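Local coordinates for protein cytosine deaminase (Klebsiella pneumoniae, PDB 4R7W) that probably catalyses the hydrolytic deamination of cytosine to uracil and ammonia, using a bound iron ion in an amidohydrolase TIM barrel, at residues I268-E273 against C304-S309; I41-R46 against L372-A377; I146-Q151 against M170-V175. One frame throughout, in Å; residues are numbered along the deposited sequence.

Starting from the N terminus, the chain leaves the small N-terminal sheet at 41-46, where contact 2 opens, and that loop does not close until 372-377. The whole eight-stranded barrel is built in between. Within it contact 3 closes first, joining the third and fourth barrel strands at 146-151 and 170-175; contact 1 follows, joining the seventh and eighth at 268-273 and 304-309. These two stand in series and do not cross, yet both reach the bound ligand O7U. Contact 2 sits at the far end, its centre about 26 Å from that of contact 1 and 36 Å from that of contact 3, and ties the two sheets of the protein together.

Contact 1. Residues I268-E273 against C304-S309; sequences ISCPTE and CFAQDS. With FE2 (Fe (II) ion), chain L; O7U ((2R)-2-amino-2,5-dihydro-1,5,2-diazaphosphinin-6(1H)-one 2-oxide), chain M.
I268-S269 and C304-F305 run as parallel neighbours, pairing I268 with C304 and S269 with F305; S269 N donates to C304 O at 2.8 Å, and a weak bond from A306 N to S269 O continues the ladder. They are the seventh and eighth strands of the TIM barrel. On one side of the sheet I268 meets C304 through CG1 and SG, while its CG2 rests 3.8 Å from A306 CB. On the other side F305 turns its ring edge to S269 O, and the P271 and F305 side chains cross at about a right angle, with P271 CD 3.7 Å from F305 CD1.

Beyond the strands, C270 occupies the N-cap position of helix 271-277, and segment 304-309 carries D308 into the active site. D308 OD2 binds the iron at 2.4 Å; H56, H58, H209 and the ligand oxygen O7U O4 complete the site, the usual design of an amidohydrolase. E273 swings CG anti to its backbone N (chi1 -170°) and then bends, so its carboxylate stacks against that of D308 with planes 21° apart. Two waters bridge the segments: one links T272 OG1 to A306 O, and the other donates to E273 OE1 and Q307 O while bonding T272 OG1. At the far end S309 OG, which also bonds D312, lies 2.5 Å from E273 OE2.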
loop_
_atom_site.group_PDB
_atom_site.type_symbol
_atom_site.label_atom_id
_atom_site.label_comp_id
_atom_site.label_asym_id
_atom_site.label_seq_id
_atom_site.Cartn_x
_atom_site.Cartn_y
_atom_site.Cartn_z
ATOM N N ILE B 268 -10.193 15.186 -5.854
ATOM C CA ILE B 268 -10.001 14.056 -4.959
ATOM C C ILE B 268 -9.490 12.881 -5.781
ATOM O O ILE B 268 -9.993 12.629 -6.876
ATOM C CB ILE B 268 -11.314 13.677 -4.228
ATOM C CG1 ILE B 268 -11.708 14.753 -3.204
ATOM C CG2 ILE B 268 -11.163 12.358 -3.511
ATOM C CD1 ILE B 268 -13.079 14.497 -2.550
ATOM N N SER B 269 -8.476 12.179 -5.281
ATOM C CA SER B 269 -7.967 10.983 -5.977
ATOM C C SER B 269 -8.091 9.773 -5.056
ATOM O O SER B 269 -7.905 9.893 -3.839
ATOM C CB SER B 269 -6.510 11.186 -6.425
ATOM O OG SER B 269 -6.005 10.064 -7.146
ATOM N N CYS B 270 -8.436 8.623 -5.621
ATOM C CA CYS B 270 -8.585 7.405 -4.832
ATOM C C CYS B 270 -7.626 6.309 -5.317
ATOM O O CYS B 270 -8.031 5.394 -6.048
ATOM C CB CYS B 270 -10.037 6.935 -4.884
ATOM S SG CYS B 270 -11.264 8.236 -4.447
ATOM N N PRO B 271 -6.348 6.394 -4.913
ATOM C CA PRO B 271 -5.266 5.574 -5.488
ATOM C C PRO B 271 -5.441 4.061 -5.349
ATOM O O PRO B 271 -5.074 3.342 -6.276
ATOM C CB PRO B 271 -4.033 6.032 -4.706
ATOM C CG PRO B 271 -4.583 6.558 -3.412
ATOM C CD PRO B 271 -5.851 7.254 -3.827
ATOM N N THR B 272 -5.961 3.571 -4.227
ATOM C CA THR B 272 -6.170 2.134 -4.114
ATOM C C THR B 272 -7.350 1.701 -4.988
ATOM O O THR B 272 -7.335 0.623 -5.566
ATOM C CB THR B 272 -6.421 1.677 -2.674
ATOM O OG1 THR B 272 -7.496 2.437 -2.107
ATOM C CG2 THR B 272 -5.155 1.825 -1.823
ATOM N N GLU B 273 -8.358 2.558 -5.099
ATOM C CA GLU B 273 -9.553 2.190 -5.842
ATOM C C GLU B 273 -9.248 2.161 -7.331
ATOM O O GLU B 273 -9.644 1.238 -8.046
ATOM C CB GLU B 273 -10.678 3.189 -5.575
ATOM C CG GLU B 273 -12.027 2.755 -6.117
ATOM C CD GLU B 273 -12.819 1.964 -5.101
ATOM O OE1 GLU B 273 -12.238 1.579 -4.057
ATOM O OE2 GLU B 273 -14.027 1.744 -5.336
ATOM N N CYS B 304 -6.463 15.902 -2.871
ATOM C CA CYS B 304 -6.346 15.041 -1.687
ATOM C C CYS B 304 -6.712 13.582 -1.962
ATOM O O CYS B 304 -7.206 13.246 -3.047
ATOM C CB CYS B 304 -7.189 15.595 -0.534
ATOM S SG CYS B 304 -8.932 15.659 -0.923
ATOM N N PHE B 305 -6.470 12.720 -0.981
ATOM C CA PHE B 305 -6.643 11.281 -1.156
ATOM C C PHE B 305 -7.867 10.750 -0.401
ATOM O O PHE B 305 -8.305 11.339 0.590
ATOM C CB PHE B 305 -5.385 10.526 -0.706
ATOM C CG PHE B 305 -4.189 10.668 -1.637
ATOM C CD1 PHE B 305 -4.322 10.508 -3.011
ATOM C CD2 PHE B 305 -2.924 10.924 -1.117
ATOM C CE1 PHE B 305 -3.211 10.616 -3.863
ATOM C CE2 PHE B 305 -1.806 11.034 -1.953
ATOM C CZ PHE B 305 -1.951 10.881 -3.331
ATOM N N ALA B 306 -8.424 9.638 -0.886
ATOM C CA ALA B 306 -9.613 9.043 -0.274
ATOM C C ALA B 306 -9.689 7.545 -0.522
ATOM O O ALA B 306 -9.223 7.057 -1.553
ATOM C CB ALA B 306 -10.878 9.718 -0.803
ATOM N N GLN B 307 -10.332 6.834 0.403
ATOM C CA GLN B 307 -10.508 5.376 0.316
ATOM C C GLN B 307 -11.534 4.927 -0.735
ATOM O O GLN B 307 -11.403 3.847 -1.326
ATOM C CB GLN B 307 -10.926 4.816 1.688
ATOM C CG GLN B 307 -9.892 5.029 2.784
ATOM C CD GLN B 307 -10.378 4.629 4.171
ATOM O OE1 GLN B 307 -10.356 3.449 4.536
ATOM N NE2 GLN B 307 -10.813 5.617 4.959
ATOM N N ASP B 308 -12.576 5.737 -0.913
ATOM C CA ASP B 308 -13.656 5.460 -1.863
ATOM C C ASP B 308 -14.582 4.320 -1.430
ATOM O O ASP B 308 -15.782 4.526 -1.248
ATOM C CB ASP B 308 -13.086 5.158 -3.251
ATOM C CG ASP B 308 -14.020 5.541 -4.355
ATOM O OD1 ASP B 308 -13.507 5.842 -5.439
ATOM O OD2 ASP B 308 -15.248 5.551 -4.137
ATOM N N SER B 309 -14.037 3.115 -1.293
ATOM C CA SER B 309 -14.845 1.932 -0.995
ATOM C C SER B 309 -14.308 1.132 0.173
ATOM O O SER B 309 -13.094 1.058 0.384
ATOM C CB SER B 309 -14.876 0.983 -2.203
ATOM O OG SER B 309 -15.510 1.552 -3.326
HETATM FE FE FE2 L . -16.667 6.909 -5.561
HETATM N N1 O7U M . -19.491 4.026 -8.140
HETATM C C2 O7U M . -18.742 4.727 -9.090
HETATM O O2 O7U M . -19.182 5.247 -10.128
HETATM N N3 O7U M . -17.392 4.880 -8.875
HETATM N N4 O7U M . -15.255 3.429 -8.050
HETATM O O4 O7U M . -15.917 5.585 -7.123
HETATM P P4 O7U M . -16.522 4.359 -7.614
HETATM C C5 O7U M . -17.653 3.492 -6.543
HETATM C C6 O7U M . -18.874 3.465 -6.939
HETATM O O HOH W 1 -8.142 4.905 -2.715
HETATM O O HOH W 2 -10.032 1.664 -1.979
#

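Contact 2. Residues I41-R46 against L372-A377; sequences IDAQGR and LLILDA
D376 OD1 is gripped by two nitrogens of R46, NE and NH2, each 2.9 Å away. The arginine comes side-on and spends both donors on this one oxygen, which they meet nearly along its C-O axis; guanidinium and carboxylate are 23° from coplanar, and the two side chains lie alongside each other, pointing the same way. A third donor, R46 NH1, reaches back 3.3 Å to Q44 O, in the plane of the guanidinium though above the plane of the carbonyl. With partners at its edge on both segments, the flat group has its rotation fixed. It gets there because the R46 chain bends at CG (chi2 -44°), doubling back beside its own turn.

That turn, A43 to R46, is of type I' and closes with R46 N on A43 O at 2.8 Å. An Asx turn overlaps its start, with D42 OD1 accepting from Q44 N; N5 also bonds D42 OD1. On the other segment D376 is the centre of an inverse gamma turn that ends strand 372-375.

Beneath the salt bridge the packing is apolar. I374 sends CG2 to within 3.7 Å of R46 CB, and its CD1 touches both I41 CG2 and A43 CB at 4.2 Å; I3 of the small sheet lies against I374 too. R46 CB is also pressed close to L375 O.

The contact thus joins the edge of the small N-terminal sheet to the strand that follows the barrel. Chemically it is a salt bridge beside an apolar patch of I374, I41 and A43: D376 OD1 takes both R46 donors, while OD2 has a long, weak ion pair with R386, and two donors on one oxygen would probably draw carboxylate charge towards OD1.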
loop_
_atom_site.group_PDB
_atom_site.type_symbol
_atom_site.label_atom_id
_atom_site.label_comp_id
_atom_site.label_asym_id
_atom_site.label_seq_id
_atom_site.Cartn_x
_atom_site.Cartn_y
_atom_site.Cartn_z
ATOM N N ILE B 41 -2.677 15.318 29.819
ATOM C CA ILE B 41 -2.230 14.277 28.908
ATOM C C ILE B 41 -0.825 14.565 28.399
ATOM O O ILE B 41 -0.546 15.649 27.886
ATOM C CB ILE B 41 -3.178 14.114 27.706
ATOM C CG1 ILE B 41 -4.588 13.751 28.182
ATOM C CG2 ILE B 41 -2.638 13.066 26.751
ATOM C CD1 ILE B 41 -5.610 13.668 27.063
ATOM N N ASP B 42 0.058 13.585 28.560
ATOM C CA ASP B 42 1.419 13.690 28.071
ATOM C C ASP B 42 1.473 13.079 26.675
ATOM O O ASP B 42 1.324 11.873 26.523
ATOM C CB ASP B 42 2.361 12.942 29.016
ATOM C CG ASP B 42 3.822 13.252 28.754
ATOM O OD1 ASP B 42 4.156 13.598 27.599
ATOM O OD2 ASP B 42 4.634 13.156 29.710
ATOM N N ALA B 43 1.671 13.909 25.652
ATOM C CA ALA B 43 1.779 13.399 24.284
ATOM C C ALA B 43 3.117 12.692 24.039
ATOM O O ALA B 43 3.311 12.067 22.996
ATOM C CB ALA B 43 1.551 14.512 23.261
ATOM N N GLN B 44 4.026 12.794 25.009
ATOM C CA GLN B 44 5.312 12.085 24.994
ATOM C C GLN B 44 6.173 12.404 23.786
ATOM O O GLN B 44 6.951 11.569 23.331
ATOM C CB GLN B 44 5.117 10.567 25.116
ATOM C CG GLN B 44 4.380 10.139 26.379
ATOM C CD GLN B 44 4.462 8.649 26.634
ATOM O OE1 GLN B 44 5.428 8.163 27.218
ATOM N NE2 GLN B 44 3.444 7.915 26.200
ATOM N N GLY B 45 6.037 13.619 23.273
ATOM C CA GLY B 45 6.804 14.024 22.112
ATOM C C GLY B 45 6.148 13.608 20.810
ATOM O O GLY B 45 6.740 13.783 19.739
ATOM N N ARG B 46 4.931 13.062 20.890
ATOM C CA ARG B 46 4.228 12.638 19.673
ATOM C C ARG B 46 3.526 13.784 18.968
ATOM O O ARG B 46 3.223 14.821 19.556
ATOM C CB ARG B 46 3.204 11.523 19.936
ATOM C CG ARG B 46 3.749 10.272 20.593
ATOM C CD ARG B 46 5.060 9.833 19.985
ATOM N NE ARG B 46 5.243 8.396 20.162
ATOM C CZ ARG B 46 5.857 7.825 21.192
ATOM N NH1 ARG B 46 6.399 8.567 22.167
ATOM N NH2 ARG B 46 5.944 6.503 21.237
ATOM N N LEU B 372 -8.925 16.627 17.597
ATOM C CA LEU B 372 -7.514 16.382 17.298
ATOM C C LEU B 372 -7.102 14.954 17.589
ATOM O O LEU B 372 -7.804 14.216 18.281
ATOM C CB LEU B 372 -6.618 17.353 18.092
ATOM C CG LEU B 372 -6.516 17.181 19.612
ATOM C CD1 LEU B 372 -5.320 16.329 19.979
ATOM C CD2 LEU B 372 -6.410 18.533 20.307
ATOM N N LEU B 373 -5.942 14.582 17.056
ATOM C CA LEU B 373 -5.369 13.268 17.286
ATOM C C LEU B 373 -3.946 13.399 17.788
ATOM O O LEU B 373 -3.239 14.339 17.439
ATOM C CB LEU B 373 -5.289 12.477 15.986
ATOM C CG LEU B 373 -6.506 12.375 15.083
ATOM C CD1 LEU B 373 -6.101 11.514 13.913
ATOM C CD2 LEU B 373 -7.686 11.775 15.829
ATOM N N ILE B 374 -3.531 12.411 18.567
ATOM C CA ILE B 374 -2.128 12.191 18.842
ATOM C C ILE B 374 -1.721 10.915 18.127
ATOM O O ILE B 374 -2.216 9.839 18.452
ATOM C CB ILE B 374 -1.877 12.070 20.362
ATOM C CG1 ILE B 374 -2.294 13.363 21.064
ATOM C CG2 ILE B 374 -0.410 11.727 20.657
ATOM C CD1 ILE B 374 -2.372 13.226 22.584
ATOM N N LEU B 375 -0.836 11.051 17.137
ATOM C CA LEU B 375 -0.296 9.924 16.379
ATOM C C LEU B 375 0.979 9.370 16.994
ATOM O O LEU B 375 1.746 10.099 17.643
ATOM C CB LEU B 375 0.036 10.351 14.945
ATOM C CG LEU B 375 -1.039 10.407 13.865
ATOM C CD1 LEU B 375 -0.449 10.969 12.558
ATOM C CD2 LEU B 375 -1.630 9.024 13.628
ATOM N N ASP B 376 1.240 8.089 16.748
ATOM C CA ASP B 376 2.466 7.472 17.252
ATOM C C ASP B 376 3.656 7.746 16.343
ATOM O O ASP B 376 4.309 6.826 15.861
ATOM C CB ASP B 376 2.276 5.974 17.445
ATOM C CG ASP B 376 3.419 5.332 18.196
ATOM O OD1 ASP B 376 4.104 6.027 18.989
ATOM O OD2 ASP B 376 3.633 4.121 18.005
ATOM N N ALA B 377 3.940 9.023 16.120
ATOM C CA ALA B 377 5.079 9.432 15.309
ATOM C C ALA B 377 5.390 10.890 15.596
ATOM O O ALA B 377 4.563 11.596 16.163
ATOM C CB ALA B 377 4.777 9.248 13.834
#

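Contact 3. Residues I146-Q151 against M170-V175; sequences IVAFPQ and MGADVV. With O7U ((2R)-2-amino-2,5-dihydro-1,5,2-diazaphosphinin-6(1H)-one 2-oxide), chain M.
The carboxylate of D173 presents the anti lone pair of OD2 to I146 N, 2.7 Å away; further along the strand of I146, the F149 ring has Q151 N over the centre of one face and ligand atom O7U O2 at its edge, 3.6 Å from CZ. H209 stacks on the F149 ring, and H58 meets it steeply. Between these ends runs a parallel pairing, the third and fourth strands of the TIM barrel, joined through helix 160-170 as a beta-alpha-beta unit. V174 N donates to I146 O at 3.0 Å, and A148 N to V174 O at 2.9 Å. V147 and V174 lie on one side of the sheet, tightly packed with CG2 of V147 3.5 Å from CB of V174; A148 CB meets A172 CB at 4.0 Å.

After the strand, Q151 bends at CG (chi2 66°) and presents its amide to the edge of the ligand ring: OE1 accepts from O7U N1 at 2.8 Å, and NE2 donates to O7U O2 at 3.2 Å. Such a paired donor and acceptor reads the N1-H and C2=O edge of the ring, consistent with recognition of cytosine, while D173 OD1 is salt-bridged to K135, which would probably offset its charge.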
loop_
_atom_site.group_PDB
_atom_site.type_symbol
_atom_site.label_atom_id
_atom_site.label_comp_id
_atom_site.label_asym_id
_atom_site.label_seq_id
_atom_site.Cartn_x
_atom_site.Cartn_y
_atom_site.Cartn_z
ATOM N N ILE B 146 -23.404 14.435 3.034
ATOM C CA ILE B 146 -24.043 13.448 2.144
ATOM C C ILE B 146 -24.143 13.954 0.704
ATOM O O ILE B 146 -24.697 15.037 0.465
ATOM C CB ILE B 146 -25.451 13.086 2.639
ATOM C CG1 ILE B 146 -25.390 12.519 4.073
ATOM C CG2 ILE B 146 -26.145 12.150 1.658
ATOM C CD1 ILE B 146 -26.767 12.182 4.658
ATOM N N VAL B 147 -23.597 13.185 -0.246
ATOM C CA VAL B 147 -23.699 13.531 -1.666
ATOM C C VAL B 147 -24.820 12.777 -2.388
ATOM O O VAL B 147 -24.910 11.548 -2.323
ATOM C CB VAL B 147 -22.371 13.286 -2.428
ATOM C CG1 VAL B 147 -22.482 13.788 -3.874
ATOM C CG2 VAL B 147 -21.205 13.953 -1.721
ATOM N N ALA B 148 -25.677 13.528 -3.072
ATOM C CA ALA B 148 -26.686 12.950 -3.961
ATOM C C ALA B 148 -26.013 12.438 -5.243
ATOM O O ALA B 148 -25.773 13.203 -6.183
ATOM C CB ALA B 148 -27.736 13.987 -4.295
ATOM N N PHE B 149 -25.723 11.145 -5.267
ATOM C CA PHE B 149 -24.924 10.542 -6.326
ATOM C C PHE B 149 -25.824 9.737 -7.251
ATOM O O PHE B 149 -26.415 8.748 -6.820
ATOM C CB PHE B 149 -23.888 9.606 -5.712
ATOM C CG PHE B 149 -23.073 8.836 -6.724
ATOM C CD1 PHE B 149 -22.489 9.480 -7.809
ATOM C CD2 PHE B 149 -22.864 7.472 -6.564
ATOM C CE1 PHE B 149 -21.727 8.766 -8.738
ATOM C CE2 PHE B 149 -22.100 6.755 -7.477
ATOM C CZ PHE B 149 -21.532 7.407 -8.564
ATOM N N PRO B 150 -25.946 10.164 -8.517
ATOM C CA PRO B 150 -26.811 9.419 -9.447
ATOM C C PRO B 150 -26.032 8.314 -10.165
ATOM O O PRO B 150 -25.589 8.506 -11.280
ATOM C CB PRO B 150 -27.263 10.502 -10.430
ATOM C CG PRO B 150 -26.048 11.402 -10.538
ATOM C CD PRO B 150 -25.411 11.397 -9.125
ATOM N N GLN B 151 -25.852 7.176 -9.504
ATOM C CA GLN B 151 -25.020 6.096 -10.012
ATOM C C GLN B 151 -25.289 5.707 -11.462
ATOM O O GLN B 151 -24.363 5.511 -12.253
ATOM C CB GLN B 151 -25.193 4.851 -9.145
ATOM C CG GLN B 151 -24.355 3.653 -9.622
ATOM C CD GLN B 151 -22.849 3.880 -9.502
ATOM O OE1 GLN B 151 -22.226 3.522 -8.494
ATOM N NE2 GLN B 151 -22.254 4.451 -10.548
ATOM N N MET B 170 -34.544 16.768 0.436
ATOM C CA MET B 170 -34.512 15.993 1.674
ATOM C C MET B 170 -33.291 16.391 2.486
ATOM O O MET B 170 -33.183 16.060 3.665
ATOM C CB MET B 170 -34.494 14.485 1.401
ATOM C CG MET B 170 -35.743 13.946 0.701
ATOM S SD MET B 170 -35.545 12.267 0.041
ATOM C CE MET B 170 -35.326 11.341 1.559
ATOM N N GLY B 171 -32.365 17.089 1.840
ATOM C CA GLY B 171 -31.283 17.730 2.554
ATOM C C GLY B 171 -29.900 17.165 2.295
ATOM O O GLY B 171 -29.028 17.302 3.139
ATOM N N ALA B 172 -29.696 16.520 1.148
ATOM C CA ALA B 172 -28.338 16.148 0.744
ATOM C C ALA B 172 -27.489 17.427 0.729
ATOM O O ALA B 172 -27.940 18.463 0.241
ATOM C CB ALA B 172 -28.349 15.469 -0.627
ATOM N N ASP B 173 -26.294 17.374 1.315
ATOM C CA ASP B 173 -25.466 18.571 1.448
ATOM C C ASP B 173 -24.736 18.876 0.145
ATOM O O ASP B 173 -24.319 20.008 -0.109
ATOM C CB ASP B 173 -24.426 18.389 2.559
ATOM C CG ASP B 173 -25.006 17.758 3.804
ATOM O OD1 ASP B 173 -25.612 18.488 4.616
ATOM O OD2 ASP B 173 -24.852 16.533 3.979
ATOM N N VAL B 174 -24.557 17.849 -0.672
ATOM C CA VAL B 174 -23.707 17.966 -1.850
ATOM C C VAL B 174 -24.376 17.369 -3.085
ATOM O O VAL B 174 -25.043 16.331 -3.008
ATOM C CB VAL B 174 -22.376 17.232 -1.631
ATOM C CG1 VAL B 174 -21.385 17.554 -2.748
ATOM C CG2 VAL B 174 -21.787 17.574 -0.259
ATOM N N VAL B 175 -24.186 18.025 -4.226
ATOM C CA VAL B 175 -24.739 17.526 -5.469
ATOM C C VAL B 175 -23.643 16.779 -6.219
ATOM O O VAL B 175 -22.596 17.350 -6.512
ATOM C CB VAL B 175 -25.268 18.676 -6.345
ATOM C CG1 VAL B 175 -25.840 18.132 -7.653
ATOM C CG2 VAL B 175 -26.301 19.500 -5.576
HETATM N N1 O7U M . -19.491 4.026 -8.140
HETATM C C2 O7U M . -18.742 4.727 -9.090
HETATM O O2 O7U M . -19.182 5.247 -10.128
HETATM N N3 O7U M . -17.392 4.880 -8.875
HETATM N N4 O7U M . -15.255 3.429 -8.050
HETATM O O4 O7U M . -15.917 5.585 -7.123
HETATM P P4 O7U M . -16.522 4.359 -7.614
HETATM C C5 O7U M . -17.653 3.492 -6.543
HETATM C C6 O7U M . -18.874 3.465 -6.939
#